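Local coordinates for K41043 (Homo sapiens, PDB 6KBR), which probably inhibits a serine protease by binding it through the exposed loop of its Kazal-type domain, at residues R24-V29 with M34-N39. Sequence-based numbering, arbitrary orientation.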
ATOM      1  N   ARG B  24      -2.963  -5.129  -0.164  1.00  6.92           N
ATOM      2  CA  ARG B  24      -1.677  -5.149  -0.817  1.00  6.89           C
ATOM      3  C   ARG B  24      -0.498  -5.105   0.178  1.00  6.69           C
ATOM      4  O   ARG B  24       0.562  -4.528  -0.116  1.00  6.25           O
ATOM      5  CB  ARG B  24      -1.647  -4.025  -1.857  1.00  6.93           C
ATOM      6  CG  ARG B  24      -2.300  -4.538  -3.134  1.00  7.26           C
ATOM      7  CD  ARG B  24      -2.645  -3.467  -4.138  1.00  7.74           C
ATOM      8  NE  ARG B  24      -3.058  -4.111  -5.417  1.00  8.04           N
ATOM      9  CZ  ARG B  24      -3.187  -3.468  -6.582  1.00  8.60           C
ATOM     10  NH1 ARG B  24      -2.867  -2.169  -6.724  1.00  8.54           N
ATOM     11  NH2 ARG B  24      -3.618  -4.152  -7.618  1.00  8.72           N
ATOM     12  N   MET B  25      -0.706  -5.719   1.349  1.00  6.43           N
ATOM     13  CA  MET B  25       0.370  -5.886   2.317  1.00  6.83           C
ATOM     14  C   MET B  25       1.199  -7.087   1.882  1.00  6.64           C
ATOM     15  O   MET B  25       0.677  -8.026   1.296  1.00  7.02           O
ATOM     16  CB  MET B  25      -0.179  -6.097   3.732  1.00  7.26           C
ATOM     17  CG  MET B  25       0.854  -6.500   4.750  1.00  7.90           C
ATOM     18  SD  MET B  25       0.111  -6.421   6.389  1.00  9.25           S
ATOM     19  CE  MET B  25       1.274  -7.397   7.382  1.00  9.34           C
ATOM     20  N   TYR B  26       2.494  -7.034   2.115  1.00  6.62           N
ATOM     21  CA  TYR B  26       3.382  -8.172   1.824  1.00  6.85           C
ATOM     22  C   TYR B  26       3.524  -8.994   3.117  1.00  7.04           C
ATOM     23  O   TYR B  26       4.107  -8.531   4.036  1.00  6.26           O
ATOM     24  CB  TYR B  26       4.733  -7.704   1.286  1.00  6.87           C
ATOM     25  CG  TYR B  26       5.633  -8.882   0.857  1.00  7.11           C
ATOM     26  CD1 TYR B  26       5.343  -9.645  -0.271  1.00  6.92           C
ATOM     27  CD2 TYR B  26       6.786  -9.208   1.590  1.00  7.26           C
ATOM     28  CE1 TYR B  26       6.180 -10.698  -0.654  1.00  7.33           C
ATOM     29  CE2 TYR B  26       7.617 -10.261   1.218  1.00  7.08           C
ATOM     30  CZ  TYR B  26       7.315 -10.988   0.110  1.00  7.39           C
ATOM     31  OH  TYR B  26       8.137 -12.023  -0.218  1.00  7.05           O
ATOM     32  N   ALA B  27       2.881 -10.164   3.155  1.00  7.29           N
ATOM     33  CA  ALA B  27       2.926 -11.141   4.248  1.00  7.77           C
ATOM     34  C   ALA B  27       3.025 -12.544   3.626  1.00  7.47           C
ATOM     35  O   ALA B  27       2.055 -13.285   3.616  1.00  6.82           O
ATOM     36  CB  ALA B  27       1.664 -11.032   5.112  1.00  8.39           C
ATOM     37  N   PRO B  28       4.220 -12.897   3.113  1.00  7.65           N
ATOM     38  CA  PRO B  28       4.304 -14.059   2.225  1.00  7.96           C
ATOM     39  C   PRO B  28       4.034 -15.440   2.874  1.00  8.23           C
ATOM     40  O   PRO B  28       4.283 -15.666   4.090  1.00  7.80           O
ATOM     41  CB  PRO B  28       5.722 -13.930   1.611  1.00  8.05           C
ATOM     42  CG  PRO B  28       6.506 -13.235   2.735  1.00  7.68           C
ATOM     43  CD  PRO B  28       5.539 -12.233   3.282  1.00  7.64           C
ATOM     44  N   VAL B  29       3.456 -16.310   2.044  1.00  8.28           N
ATOM     45  CA  VAL B  29       3.286 -17.717   2.339  1.00  8.73           C
ATOM     46  C   VAL B  29       3.777 -18.609   1.194  1.00  9.21           C
ATOM     47  O   VAL B  29       3.741 -18.244   0.043  1.00  8.63           O
ATOM     48  CB  VAL B  29       1.841 -18.107   2.706  1.00  8.51           C
ATOM     49  CG1 VAL B  29       1.432 -17.410   3.998  1.00  8.48           C
ATOM     50  CG2 VAL B  29       0.865 -17.915   1.535  1.00  8.64           C
ATOM     51  N   MET B  34       4.994 -24.774  -4.849  1.00 16.67           N
ATOM     52  CA  MET B  34       6.360 -24.228  -4.990  1.00 18.54           C
ATOM     53  C   MET B  34       6.415 -22.749  -5.377  1.00 17.05           C
ATOM     54  O   MET B  34       7.470 -22.247  -5.760  1.00 18.93           O
ATOM     55  CB  MET B  34       7.193 -25.066  -5.940  1.00 21.77           C
ATOM     56  CG  MET B  34       7.191 -26.548  -5.580  1.00 25.62           C
ATOM     57  SD  MET B  34       8.603 -27.389  -6.347  1.00 33.86           S
ATOM     58  CE  MET B  34       8.749 -28.790  -5.246  1.00 32.43           C
ATOM     59  N   SER B  35       5.295 -22.036  -5.213  1.00 14.14           N
ATOM     60  CA  SER B  35       5.238 -20.617  -5.463  1.00 12.80           C
ATOM     61  C   SER B  35       5.116 -19.931  -4.122  1.00 12.13           C
ATOM     62  O   SER B  35       4.347 -20.362  -3.252  1.00 10.18           O
ATOM     63  CB  SER B  35       4.013 -20.270  -6.310  1.00 12.22           C
ATOM     64  OG  SER B  35       4.211 -20.571  -7.671  1.00 12.26           O
ATOM     65  N   THR B  36       5.831 -18.830  -3.961  1.00 11.57           N
ATOM     66  CA  THR B  36       5.588 -17.963  -2.786  1.00 11.89           C
ATOM     67  C   THR B  36       4.428 -17.016  -3.208  1.00 11.29           C
ATOM     68  O   THR B  36       4.429 -16.517  -4.298  1.00 10.56           O
ATOM     69  CB  THR B  36       6.906 -17.364  -2.137  1.00 13.07           C
ATOM     70  OG1 THR B  36       6.779 -15.967  -1.736  1.00 15.07           O
ATOM     71  CG2 THR B  36       8.022 -17.524  -2.950  1.00 12.63           C
ATOM     72  N   TYR B  37       3.376 -16.947  -2.393  1.00  9.26           N
ATOM     73  CA  TYR B  37       2.279 -16.015  -2.591  1.00  8.96           C
ATOM     74  C   TYR B  37       2.502 -14.775  -1.725  1.00  7.70           C
ATOM     75  O   TYR B  37       2.885 -14.914  -0.579  1.00  6.92           O
ATOM     76  CB  TYR B  37       0.910 -16.719  -2.316  1.00  9.01           C
ATOM     77  CG  TYR B  37       0.663 -17.690  -3.431  1.00  9.27           C
ATOM     78  CD1 TYR B  37       1.146 -18.987  -3.356  1.00  9.79           C
ATOM     79  CD2 TYR B  37       0.057 -17.271  -4.631  1.00  9.83           C
ATOM     80  CE1 TYR B  37       1.027 -19.868  -4.422  1.00  9.84           C
ATOM     81  CE2 TYR B  37      -0.079 -18.128  -5.706  1.00 10.40           C
ATOM     82  CZ  TYR B  37       0.418 -19.454  -5.601  1.00 10.36           C
ATOM     83  OH  TYR B  37       0.239 -20.361  -6.649  1.00 10.13           O
ATOM     84  N   ALA B  38       2.286 -13.582  -2.303  1.00  7.08           N
ATOM     85  CA  ALA B  38       2.466 -12.299  -1.576  1.00  6.88           C
ATOM     86  C   ALA B  38       1.704 -12.224  -0.226  1.00  6.43           C
ATOM     87  O   ALA B  38       2.149 -11.616   0.718  1.00  5.69           O
ATOM     88  CB  ALA B  38       2.096 -11.106  -2.452  1.00  6.86           C
ATOM     89  N   ASN B  39       0.560 -12.846  -0.171  1.00  6.40           N
ATOM     90  CA  ASN B  39      -0.174 -12.997   1.049  1.00  7.08           C
ATOM     91  C   ASN B  39      -1.174 -14.126   0.911  1.00  7.46           C
ATOM     92  O   ASN B  39      -1.359 -14.639  -0.177  1.00  7.51           O
ATOM     93  CB  ASN B  39      -0.849 -11.681   1.448  1.00  7.44           C
ATOM     94  CG  ASN B  39      -1.607 -11.033   0.306  1.00  7.51           C
ATOM     95  OD1 ASN B  39      -2.403 -11.677  -0.388  1.00  7.46           O
ATOM     96  ND2 ASN B  39      -1.401  -9.742   0.134  1.00  7.84           N
TER
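Asn39 reaches the backbone of Met25 through its side-chain amide. ND2 donates to Met25 O at 2.9 Å, with the acceptor close to the amide plane. With CG between the backbone N and the carbonyl carbon (chi1 48°), the amide can turn ND2 to Met25 and OD1 to the helix start. OD1 hydrogen-bonds to Thr42 OG1, and Asn39 is the N-cap of helix 40-50, its side chain capping a backbone N there. An alanine here has no amide, so Met25 O would probably lose this donor and the helix its side-chain cap, leaving the 24-29 loop freer to shift.

Three backbone hydrogen bonds join the segments. Ala27 N donates to Ala38 O at 2.9 Å. Val29 and Tyr37 form an antiparallel hydrogen-bonded pair, with N-H...O bonds in both directions. A weaker, nearly straight CA-H...O contact joins Asn39 CA to Ala27 O at 3.4 Å.

In the Kazal fold the protease-binding loop leans on a small sheet and a helix. Segment 24-29 probably belongs to that loop: the backbones of Arg24 and Tyr26 hydrogen-bond to the chain of another protein.

Apolar contacts are few. Val29 CG2 meets Tyr37 CB at 4.0 Å, the two side chains crossing at about a right angle, and both also touch Leu43. Tyr26 CD1 lies 4.2 Å from Ala38 CB.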